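Local coordinates for protein replicative DNA helicase DnaB, 1st part (Mycobacterium tuberculosis, PDB 2R5U) that probably unwinds duplex DNA ahead of the replisome as a hexameric, ATP-driven 5'-3' helicase, of which this piece is the ring-forming N-terminal domain, at residues 151-155 / 156-160; 66-69 / 70-74; 49-52 / 53-57; 80-84 / 85-89. One frame throughout, in Å; residues are numbered along the deposited sequence.

Contact 1. Residues 151-155 / 156-160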
loop_
_atom_site.group_PDB
_atom_site.type_symbol
_atom_site.label_atom_id
_atom_site.label_comp_id
_atom_site.label_asym_id
_atom_site.label_seq_id
_atom_site.Cartn_x
_atom_site.Cartn_y
_atom_site.Cartn_z
ATOM N N GLU B 151 23.222 0.386 -7.841
ATOM C CA GLU B 151 22.363 0.470 -6.654
ATOM C C GLU B 151 22.171 -0.909 -6.032
ATOM O O GLU B 151 22.386 -1.100 -4.830
ATOM C CB GLU B 151 21.008 1.100 -6.995
ATOM N N GLY B 152 21.802 -1.873 -6.870
ATOM C CA GLY B 152 21.678 -3.255 -6.438
ATOM C C GLY B 152 22.639 -4.235 -7.090
ATOM O O GLY B 152 22.857 -5.322 -6.544
ATOM N N ALA B 153 23.228 -3.877 -8.235
ATOM C CA ALA B 153 24.015 -4.863 -8.989
ATOM C C ALA B 153 25.365 -5.402 -8.422
ATOM O O ALA B 153 25.575 -5.243 -7.218
ATOM C CB ALA B 153 24.015 -4.574 -10.549
ATOM N N ASP B 154 26.319 -5.967 -9.180
ATOM C CA ASP B 154 27.178 -5.399 -10.249
ATOM C C ASP B 154 26.739 -4.533 -11.455
ATOM O O ASP B 154 25.638 -4.653 -11.994
ATOM C CB ASP B 154 28.210 -6.510 -10.620
ATOM C CG ASP B 154 28.542 -6.588 -12.105
ATOM O OD1 ASP B 154 29.106 -5.618 -12.659
ATOM O OD2 ASP B 154 28.296 -7.663 -12.699
ATOM N N VAL B 155 27.661 -3.657 -11.856
ATOM C CA VAL B 155 27.497 -2.717 -12.967
ATOM C C VAL B 155 27.063 -3.386 -14.298
ATOM O O VAL B 155 26.538 -2.713 -15.189
ATOM C CB VAL B 155 28.794 -1.824 -13.113
ATOM C CG1 VAL B 155 30.037 -2.679 -13.380
ATOM C CG2 VAL B 155 28.645 -0.742 -14.173
ATOM N N ALA B 156 27.251 -4.702 -14.414
ATOM C CA ALA B 156 26.844 -5.446 -15.620
ATOM C C ALA B 156 25.331 -5.447 -15.811
ATOM O O ALA B 156 24.840 -5.352 -16.932
ATOM C CB ALA B 156 27.359 -6.869 -15.580
ATOM N N GLU B 157 24.602 -5.551 -14.709
ATOM C CA GLU B 157 23.143 -5.538 -14.764
ATOM C C GLU B 157 22.597 -4.139 -14.993
ATOM O O GLU B 157 21.483 -3.981 -15.483
ATOM C CB GLU B 157 22.544 -6.196 -13.524
ATOM C CG GLU B 157 22.422 -7.709 -13.683
ATOM C CD GLU B 157 23.007 -8.481 -12.521
ATOM O OE1 GLU B 157 22.622 -8.203 -11.356
ATOM O OE2 GLU B 157 23.852 -9.375 -12.780
ATOM N N VAL B 158 23.398 -3.130 -14.653
ATOM C CA VAL B 158 23.087 -1.741 -14.992
ATOM C C VAL B 158 23.167 -1.581 -16.509
ATOM O O VAL B 158 22.230 -1.085 -17.139
ATOM C CB VAL B 158 24.057 -0.749 -14.292
ATOM C CG1 VAL B 158 23.707 0.690 -14.629
ATOM C CG2 VAL B 158 24.034 -0.966 -12.786
ATOM N N VAL B 159 24.279 -2.040 -17.080
ATOM C CA VAL B 159 24.513 -1.984 -18.523
ATOM C C VAL B 159 23.430 -2.767 -19.290
ATOM O O VAL B 159 22.894 -2.289 -20.300
ATOM C CB VAL B 159 25.929 -2.509 -18.891
ATOM C CG1 VAL B 159 26.057 -2.701 -20.396
ATOM C CG2 VAL B 159 27.006 -1.562 -18.373
ATOM N N ASP B 160 23.102 -3.955 -18.792
ATOM C CA ASP B 160 22.041 -4.758 -19.388
ATOM C C ASP B 160 20.664 -4.066 -19.370
ATOM O O ASP B 160 19.912 -4.185 -20.336
ATOM C CB ASP B 160 21.967 -6.144 -18.739
ATOM C CG ASP B 160 21.032 -7.069 -19.472
ATOM O OD1 ASP B 160 21.438 -7.682 -20.503
ATOM O OD2 ASP B 160 19.878 -7.176 -19.008
#
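Asp154 is the N-cap of helix 155-169, the last of the modelled chain, and Ala156 gives it the capping N-H where the loop from the long helix 119-147 turns back into helical structure. The carboxylate of Asp154 reaches forward over the first turn, and its OD1 accepts from Ala156 N at 2.7 Å. That N-H comes in from 66° above the carboxylate plane. The other oxygen, OD2, is tight against the methyl group of Ala156, 3.1 Å from CB, which goes with a chi1 of 142°, off the usual staggered positions. Glu157 N donates to Asp154 O at 3.0 Å, with the donor standing above the carbonyl plane, and Val159 N then makes a regular bond four residues back, to Val155 O at 3.0 Å. Two early N-H groups of the helix are thus satisfied by one residue, through its side chain and its main chain. The negative charge at this end probably also suits the helix dipole. Ahead of the cap, Ala153 folds its methyl group back toward the helix, with CB 3.7 Å from Glu157 CB and 4.2 Å from Val158 CG2. The whole turn lies at the surface. Its valines continue into the hexamer: Val155, Val158 and Val159 pack respectively on Leu132, Leu135 and Leu131 of a neighbouring subunit, which joins the start of helix 155-169 to helix 119-147 of that subunit.

Contact 2. Residues 66-69 / 70-74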
loop_
_atom_site.group_PDB
_atom_site.type_symbol
_atom_site.label_atom_id
_atom_site.label_comp_id
_atom_site.label_asym_id
_atom_site.label_seq_id
_atom_site.Cartn_x
_atom_site.Cartn_y
_atom_site.Cartn_z
ATOM N N GLN B 66 -4.324 8.727 -28.504
ATOM C CA GLN B 66 -4.137 7.294 -28.223
ATOM C C GLN B 66 -5.458 6.632 -27.860
ATOM O O GLN B 66 -5.714 5.508 -28.270
ATOM C CB GLN B 66 -3.114 7.022 -27.096
ATOM C CG GLN B 66 -2.665 5.547 -27.045
ATOM C CD GLN B 66 -1.846 5.148 -28.259
ATOM O OE1 GLN B 66 -2.231 4.246 -29.023
ATOM N NE2 GLN B 66 -0.735 5.845 -28.478
ATOM N N ASN B 67 -6.272 7.319 -27.069
ATOM C CA ASN B 67 -7.569 6.799 -26.629
ATOM C C ASN B 67 -8.459 6.539 -27.849
ATOM O O ASN B 67 -9.104 5.485 -27.951
ATOM C CB ASN B 67 -8.297 7.789 -25.712
ATOM C CG ASN B 67 -7.660 7.923 -24.302
ATOM O OD1 ASN B 67 -6.949 7.038 -23.818
ATOM N ND2 ASN B 67 -7.969 9.029 -23.636
ATOM N N VAL B 68 -8.500 7.511 -28.763
ATOM C CA VAL B 68 -9.332 7.384 -29.961
ATOM C C VAL B 68 -8.840 6.204 -30.793
ATOM O O VAL B 68 -9.637 5.341 -31.180
ATOM C CB VAL B 68 -9.355 8.668 -30.800
ATOM C CG1 VAL B 68 -10.148 8.440 -32.127
ATOM C CG2 VAL B 68 -9.981 9.790 -29.983
ATOM N N TYR B 69 -7.531 6.166 -31.037
ATOM C CA TYR B 69 -6.911 5.092 -31.796
ATOM C C TYR B 69 -7.218 3.708 -31.212
ATOM O O TYR B 69 -7.578 2.782 -31.952
ATOM C CB TYR B 69 -5.400 5.320 -31.884
ATOM C CG TYR B 69 -4.655 4.279 -32.700
ATOM C CD1 TYR B 69 -4.559 4.393 -34.080
ATOM C CD2 TYR B 69 -4.041 3.180 -32.076
ATOM C CE1 TYR B 69 -3.883 3.455 -34.826
ATOM C CE2 TYR B 69 -3.349 2.227 -32.816
ATOM C CZ TYR B 69 -3.283 2.377 -34.194
ATOM O OH TYR B 69 -2.609 1.473 -34.956
ATOM N N ASP B 70 -7.062 3.578 -29.892
ATOM C CA ASP B 70 -7.303 2.299 -29.190
ATOM C C ASP B 70 -8.768 1.859 -29.324
ATOM O O ASP B 70 -9.042 0.671 -29.519
ATOM C CB ASP B 70 -6.926 2.390 -27.696
ATOM C CG ASP B 70 -5.438 2.667 -27.457
ATOM O OD1 ASP B 70 -4.614 2.617 -28.412
ATOM O OD2 ASP B 70 -5.089 2.967 -26.282
ATOM N N ALA B 71 -9.695 2.819 -29.238
ATOM C CA ALA B 71 -11.117 2.536 -29.430
ATOM C C ALA B 71 -11.419 2.026 -30.864
ATOM O O ALA B 71 -12.147 1.041 -31.037
ATOM C CB ALA B 71 -11.964 3.762 -29.098
ATOM N N ILE B 72 -10.838 2.671 -31.874
ATOM C CA ILE B 72 -10.980 2.206 -33.272
ATOM C C ILE B 72 -10.420 0.773 -33.439
ATOM O O ILE B 72 -11.068 -0.104 -34.023
ATOM C CB ILE B 72 -10.302 3.167 -34.270
ATOM C CG1 ILE B 72 -10.891 4.596 -34.166
ATOM C CG2 ILE B 72 -10.433 2.643 -35.693
ATOM C CD1 ILE B 72 -10.063 5.652 -34.972
ATOM N N LEU B 73 -9.218 0.536 -32.929
ATOM C CA LEU B 73 -8.618 -0.786 -33.025
ATOM C C LEU B 73 -9.458 -1.831 -32.294
ATOM O O LEU B 73 -9.570 -2.963 -32.761
ATOM C CB LEU B 73 -7.191 -0.790 -32.482
ATOM C CG LEU B 73 -6.079 -0.093 -33.265
ATOM C CD1 LEU B 73 -4.812 -0.886 -32.993
ATOM C CD2 LEU B 73 -6.323 0.037 -34.774
ATOM N N ASP B 74 -10.031 -1.459 -31.144
ATOM C CA ASP B 74 -10.945 -2.359 -30.406
ATOM C C ASP B 74 -12.100 -2.844 -31.275
ATOM O O ASP B 74 -12.397 -4.047 -31.324
ATOM C CB ASP B 74 -11.526 -1.675 -29.172
ATOM C CG ASP B 74 -11.076 -2.316 -27.891
ATOM O OD1 ASP B 74 -9.958 -1.986 -27.420
ATOM O OD2 ASP B 74 -11.850 -3.160 -27.356
HETATM O O HOH W 1 -6.713 4.289 -24.449
#
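Leu73 covers one face of the Tyr69 ring, one helical turn further along. Its CG sits over that face, 4.0 Å from the ring centroid and 27° off the normal, a CH-pi contact. CD1 comes closer still, 3.4 Å from Tyr69 CE2, while CD2 covers the same side nearer the rim. The Tyr69 side chain leaves the helix with CG anti to its own N (chi1 -178°), which swings the ring outward, beside the carbonyl side, where Leu73 can meet its face. On another side of the same turns Val68 CG1 meets Ile72 CD1 at 4.0 Å. Polar groups take a third side: a water donates to both Asn67 OD1 and Asp70 OD2, at 2.8 Å each, and bridges them. Behind these side chains runs the regular backbone of helix 63-77, in which Asp70, Ala71, Ile72 and Leu73 each donate to the carbonyl four residues earlier; Leu73 N to Tyr69 O, at 2.9 Å, ties together the two residues of the CH-pi contact. Further out, the ring of Phe60 meets that of Tyr69 with the planes at about 45°, Met41 packs on Tyr69, Ile72 and Leu73, and Asp74 forms a salt bridge with Arg94. The chemistry is therefore divided by helix face: aromatic and aliphatic groups gather toward the neighbouring helices, while the carboxylate and amide side chains keep to a partly exposed flank where water can link them.

Contact 3. Residues 49-52 / 53-57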
loop_
_atom_site.group_PDB
_atom_site.type_symbol
_atom_site.label_atom_id
_atom_site.label_comp_id
_atom_site.label_asym_id
_atom_site.label_seq_id
_atom_site.Cartn_x
_atom_site.Cartn_y
_atom_site.Cartn_z
ATOM N N ALA B 49 -6.575 -0.402 -41.900
ATOM C CA ALA B 49 -5.618 -1.467 -42.268
ATOM C C ALA B 49 -4.274 -0.893 -42.649
ATOM O O ALA B 49 -3.239 -1.391 -42.217
ATOM C CB ALA B 49 -6.175 -2.334 -43.419
ATOM N N ASP B 50 -4.290 0.170 -43.446
ATOM C CA ASP B 50 -3.055 0.874 -43.821
ATOM C C ASP B 50 -2.254 1.413 -42.624
ATOM O O ASP B 50 -1.021 1.269 -42.561
ATOM C CB ASP B 50 -3.404 2.040 -44.719
ATOM C CG ASP B 50 -3.016 1.799 -46.124
ATOM O OD1 ASP B 50 -1.982 2.389 -46.528
ATOM O OD2 ASP B 50 -3.712 1.010 -46.811
ATOM N N VAL B 51 -2.972 2.034 -41.698
ATOM C CA VAL B 51 -2.407 2.650 -40.506
ATOM C C VAL B 51 -1.764 1.597 -39.588
ATOM O O VAL B 51 -0.655 1.800 -39.055
ATOM C CB VAL B 51 -3.508 3.496 -39.785
ATOM C CG1 VAL B 51 -3.089 3.896 -38.398
ATOM C CG2 VAL B 51 -3.834 4.746 -40.632
ATOM N N LEU B 52 -2.468 0.478 -39.425
ATOM C CA LEU B 52 -2.001 -0.642 -38.619
ATOM C C LEU B 52 -0.669 -1.238 -39.070
ATOM O O LEU B 52 0.092 -1.727 -38.245
ATOM C CB LEU B 52 -3.066 -1.734 -38.539
ATOM C CG LEU B 52 -4.010 -1.594 -37.358
ATOM C CD1 LEU B 52 -5.023 -2.723 -37.377
ATOM C CD2 LEU B 52 -3.179 -1.690 -36.095
ATOM N N GLU B 53 -0.398 -1.197 -40.373
ATOM C CA GLU B 53 0.908 -1.591 -40.920
ATOM C C GLU B 53 2.063 -0.812 -40.304
ATOM O O GLU B 53 3.191 -1.314 -40.217
ATOM C CB GLU B 53 0.958 -1.324 -42.417
ATOM C CG GLU B 53 -0.277 -1.760 -43.152
ATOM C CD GLU B 53 -0.086 -3.049 -43.856
ATOM O OE1 GLU B 53 -0.219 -3.041 -45.106
ATOM O OE2 GLU B 53 0.216 -4.061 -43.179
ATOM N N ARG B 54 1.786 0.415 -39.894
ATOM C CA ARG B 54 2.848 1.332 -39.513
ATOM C C ARG B 54 2.918 1.647 -38.024
ATOM O O ARG B 54 4.002 1.866 -37.495
ATOM C CB ARG B 54 2.708 2.631 -40.293
ATOM C CG ARG B 54 3.082 2.535 -41.743
ATOM C CD ARG B 54 2.226 3.495 -42.502
ATOM N NE ARG B 54 2.467 3.522 -43.946
ATOM C CZ ARG B 54 1.713 2.891 -44.847
ATOM N NH1 ARG B 54 0.690 2.133 -44.468
ATOM N NH2 ARG B 54 1.991 3.008 -46.139
ATOM N N LEU B 55 1.769 1.686 -37.361
ATOM C CA LEU B 55 1.704 2.122 -35.978
ATOM C C LEU B 55 1.604 0.986 -34.973
ATOM O O LEU B 55 1.065 -0.084 -35.263
ATOM C CB LEU B 55 0.542 3.111 -35.761
ATOM C CG LEU B 55 0.607 4.415 -36.559
ATOM C CD1 LEU B 55 -0.437 5.385 -36.089
ATOM C CD2 LEU B 55 1.997 5.036 -36.478
ATOM N N ARG B 56 2.124 1.257 -33.779
ATOM C CA ARG B 56 2.076 0.345 -32.641
ATOM C C ARG B 56 1.373 1.088 -31.503
ATOM O O ARG B 56 1.331 2.320 -31.538
ATOM C CB ARG B 56 3.504 -0.028 -32.212
ATOM C CG ARG B 56 4.525 -0.262 -33.349
ATOM C CD ARG B 56 4.492 -1.694 -33.918
ATOM N NE ARG B 56 3.304 -1.974 -34.728
ATOM C CZ ARG B 56 3.285 -2.096 -36.060
ATOM N NH1 ARG B 56 4.394 -1.994 -36.786
ATOM N NH2 ARG B 56 2.133 -2.333 -36.669
ATOM N N PRO B 57 0.798 0.363 -30.509
ATOM C CA PRO B 57 0.320 1.032 -29.281
ATOM C C PRO B 57 1.355 1.981 -28.674
ATOM O O PRO B 57 2.542 1.661 -28.628
ATOM C CB PRO B 57 0.031 -0.127 -28.306
ATOM C CG PRO B 57 0.511 -1.395 -29.001
ATOM C CD PRO B 57 0.527 -1.085 -30.474
#
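Arg54 returns its guanidinium to Asp50 as helix 45-52 ends, and the charged pair comes first. The two side chains run alongside each other, pointing the same way, with carboxylate and guanidinium planes only 14° apart. Even so, the salt bridge is long: Asp50 OD1 stands 3.4 Å from Arg54 NH1, and the hydrogen bond within it is weak. The same NH1 makes a shorter bond to the main chain, to Asp50 O at 2.7 Å. That oxygen lies in the guanidinium plane, at its edge, whereas NH1 itself stands well above the carbonyl plane. One nitrogen thus holds the backbone of Asp50 firmly and its carboxylate only weakly.

Among the main-chain bonds, Val51 O accepts two of ordinary length. One comes from Arg54 N at 2.9 Å, steeply from above the carbonyl plane, and the other from Leu55 N at 3.0 Å, nearly end-on (C=O...N angle 165°). Before it, Glu53 N reaches Ala49 O and Asp50 O only weakly, at 3.4 Å to each, as the regular pattern gives way to the loop.

The apolar part is Val51 against Leu55, whose CD1 comes 3.8 Å from Val51 CG1. Both residues are buried, on the inward side of the chain as it leaves the helix. Leu55 continues onto Val126 and Ala127 of helix 119-147 and onto Tyr69 of helix 63-77, and Val51 packs on Val37 and Met41 of helix 31-43. Arg54 rests on Ala123, so the end of helix 45-52 is fitted among three other helices.

Contact 4. Residues 80-84 / 85-89; sequences EPADA and VTVAA
Thr86 and Asp83 make a capping box at the start of helix 84-93, and this is the tightly held part of the contact. Asp83 OD1 accepts from Thr86 N at 3.0 Å, nearly along its C-O axis and almost straight (N-H...O 170°). In return, Thr86 OG1 accepts from Asp83 N at 3.0 Å. The same hydroxyl gives its proton to Pro81 O at 2.7 Å, so it is gripped from the loop by one donor and one acceptor. With chi1 at 60°, OG1 sits between the backbone N and the carbonyl carbon of Thr86, facing the incoming chain, and the two side chains meet at about a right angle. The helix then settles into its usual pattern, with Val87 N on Asp83 O at 3.0 Å and Ala88 N on Ala84 O at 3.2 Å.

The looser side is limited to Glu80, the Pro81 ring and a single apolar touch of Ala82 CB on Val87 CG2, at 3.8 Å. These three loop residues are only partly exposed: Ala82 also packs on Ile72, and Glu80 turns its carboxylate to a salt bridge with Arg78.

One further subunit, not the one met by contact 1, also reaches this site. Asp83 OD2, the oxygen not used for the cap, is hydrogen-bonded to Tyr122 OH of that neighbouring subunit, so a single carboxylate serves both the helix start and the subunit interface. Within the chain, Thr86 and Val87 lean on Leu75 of helix 63-77, while Val87 and Ala88 pack on Leu106 of helix 102-111.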
loop_
_atom_site.group_PDB
_atom_site.type_symbol
_atom_site.label_atom_id
_atom_site.label_comp_id
_atom_site.label_asym_id
_atom_site.label_seq_id
_atom_site.Cartn_x
_atom_site.Cartn_y
_atom_site.Cartn_z
ATOM N N GLU B 80 -16.298 -5.007 -36.100
ATOM C CA GLU B 80 -17.319 -3.970 -36.087
ATOM C C GLU B 80 -16.799 -2.716 -36.799
ATOM O O GLU B 80 -15.592 -2.429 -36.755
ATOM C CB GLU B 80 -17.757 -3.673 -34.642
ATOM C CG GLU B 80 -18.356 -4.930 -33.950
ATOM C CD GLU B 80 -18.577 -4.785 -32.454
ATOM O OE1 GLU B 80 -18.995 -5.793 -31.831
ATOM O OE2 GLU B 80 -18.334 -3.688 -31.886
ATOM N N PRO B 81 -17.703 -1.960 -37.453
ATOM C CA PRO B 81 -17.282 -0.747 -38.141
ATOM C C PRO B 81 -16.915 0.353 -37.146
ATOM O O PRO B 81 -17.471 0.406 -36.044
ATOM C CB PRO B 81 -18.530 -0.355 -38.945
ATOM C CG PRO B 81 -19.657 -0.855 -38.138
ATOM C CD PRO B 81 -19.161 -2.172 -37.565
ATOM N N ALA B 82 -15.998 1.225 -37.540
ATOM C CA ALA B 82 -15.540 2.310 -36.677
ATOM C C ALA B 82 -15.867 3.655 -37.329
ATOM O O ALA B 82 -15.100 4.171 -38.138
ATOM C CB ALA B 82 -14.056 2.164 -36.406
ATOM N N ASP B 83 -17.038 4.194 -37.016
ATOM C CA ASP B 83 -17.429 5.496 -37.523
ATOM C C ASP B 83 -17.639 6.363 -36.286
ATOM O O ASP B 83 -17.429 5.875 -35.158
ATOM C CB ASP B 83 -18.690 5.391 -38.418
ATOM C CG ASP B 83 -19.859 4.672 -37.723
ATOM O OD1 ASP B 83 -20.086 4.929 -36.526
ATOM O OD2 ASP B 83 -20.559 3.870 -38.376
ATOM N N ALA B 84 -18.053 7.618 -36.480
ATOM C CA ALA B 84 -18.217 8.546 -35.366
ATOM C C ALA B 84 -19.112 8.026 -34.248
ATOM O O ALA B 84 -18.824 8.248 -33.074
ATOM C CB ALA B 84 -18.719 9.893 -35.855
ATOM N N VAL B 85 -20.194 7.348 -34.622
ATOM C CA VAL B 85 -21.164 6.792 -33.665
ATOM C C VAL B 85 -20.619 5.600 -32.882
ATOM O O VAL B 85 -20.688 5.598 -31.647
ATOM C CB VAL B 85 -22.514 6.437 -34.389
ATOM C CG1 VAL B 85 -23.515 5.756 -33.423
ATOM C CG2 VAL B 85 -23.125 7.726 -34.991
ATOM N N THR B 86 -20.067 4.605 -33.575
ATOM C CA THR B 86 -19.611 3.387 -32.892
ATOM C C THR B 86 -18.349 3.639 -32.030
ATOM O O THR B 86 -18.163 3.003 -30.981
ATOM C CB THR B 86 -19.354 2.221 -33.851
ATOM O OG1 THR B 86 -18.332 2.592 -34.803
ATOM C CG2 THR B 86 -20.651 1.805 -34.579
ATOM N N VAL B 87 -17.527 4.596 -32.455
ATOM C CA VAL B 87 -16.308 4.972 -31.731
ATOM C C VAL B 87 -16.610 5.817 -30.476
ATOM O O VAL B 87 -16.016 5.579 -29.425
ATOM C CB VAL B 87 -15.262 5.665 -32.654
ATOM C CG1 VAL B 87 -14.065 6.235 -31.816
ATOM C CG2 VAL B 87 -14.735 4.699 -33.695
ATOM N N ALA B 88 -17.510 6.798 -30.582
ATOM C CA ALA B 88 -17.968 7.570 -29.421
ATOM C C ALA B 88 -18.562 6.673 -28.328
ATOM O O ALA B 88 -18.383 6.933 -27.123
ATOM C CB ALA B 88 -18.988 8.662 -29.832
ATOM N N ALA B 89 -19.260 5.621 -28.752
ATOM C CA ALA B 89 -19.840 4.667 -27.819
ATOM C C ALA B 89 -18.776 3.764 -27.187
ATOM O O ALA B 89 -18.874 3.441 -26.005
ATOM C CB ALA B 89 -20.931 3.831 -28.509
#

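From the N terminus, contact 3 comes first, where helix 45-52 runs out into the loop before helix 63-77. Contact 2 follows within that next helix, and contact 4 closes the turn into helix 84-93. The three follow in series, none enclosing another, yet two pairs touch: Leu52 CD2 of contact 3 lies 3.6 Å from Leu73 CD1 of contact 2, and Ile72 CG2 of contact 2 lies 3.7 Å from Ala82 CB of contact 4. Contact 2 thus joins its neighbours in the globular part. Contact 1 stands apart at the turn between helices 119-147 and 155-169, its centre 48 Å from that of contact 4.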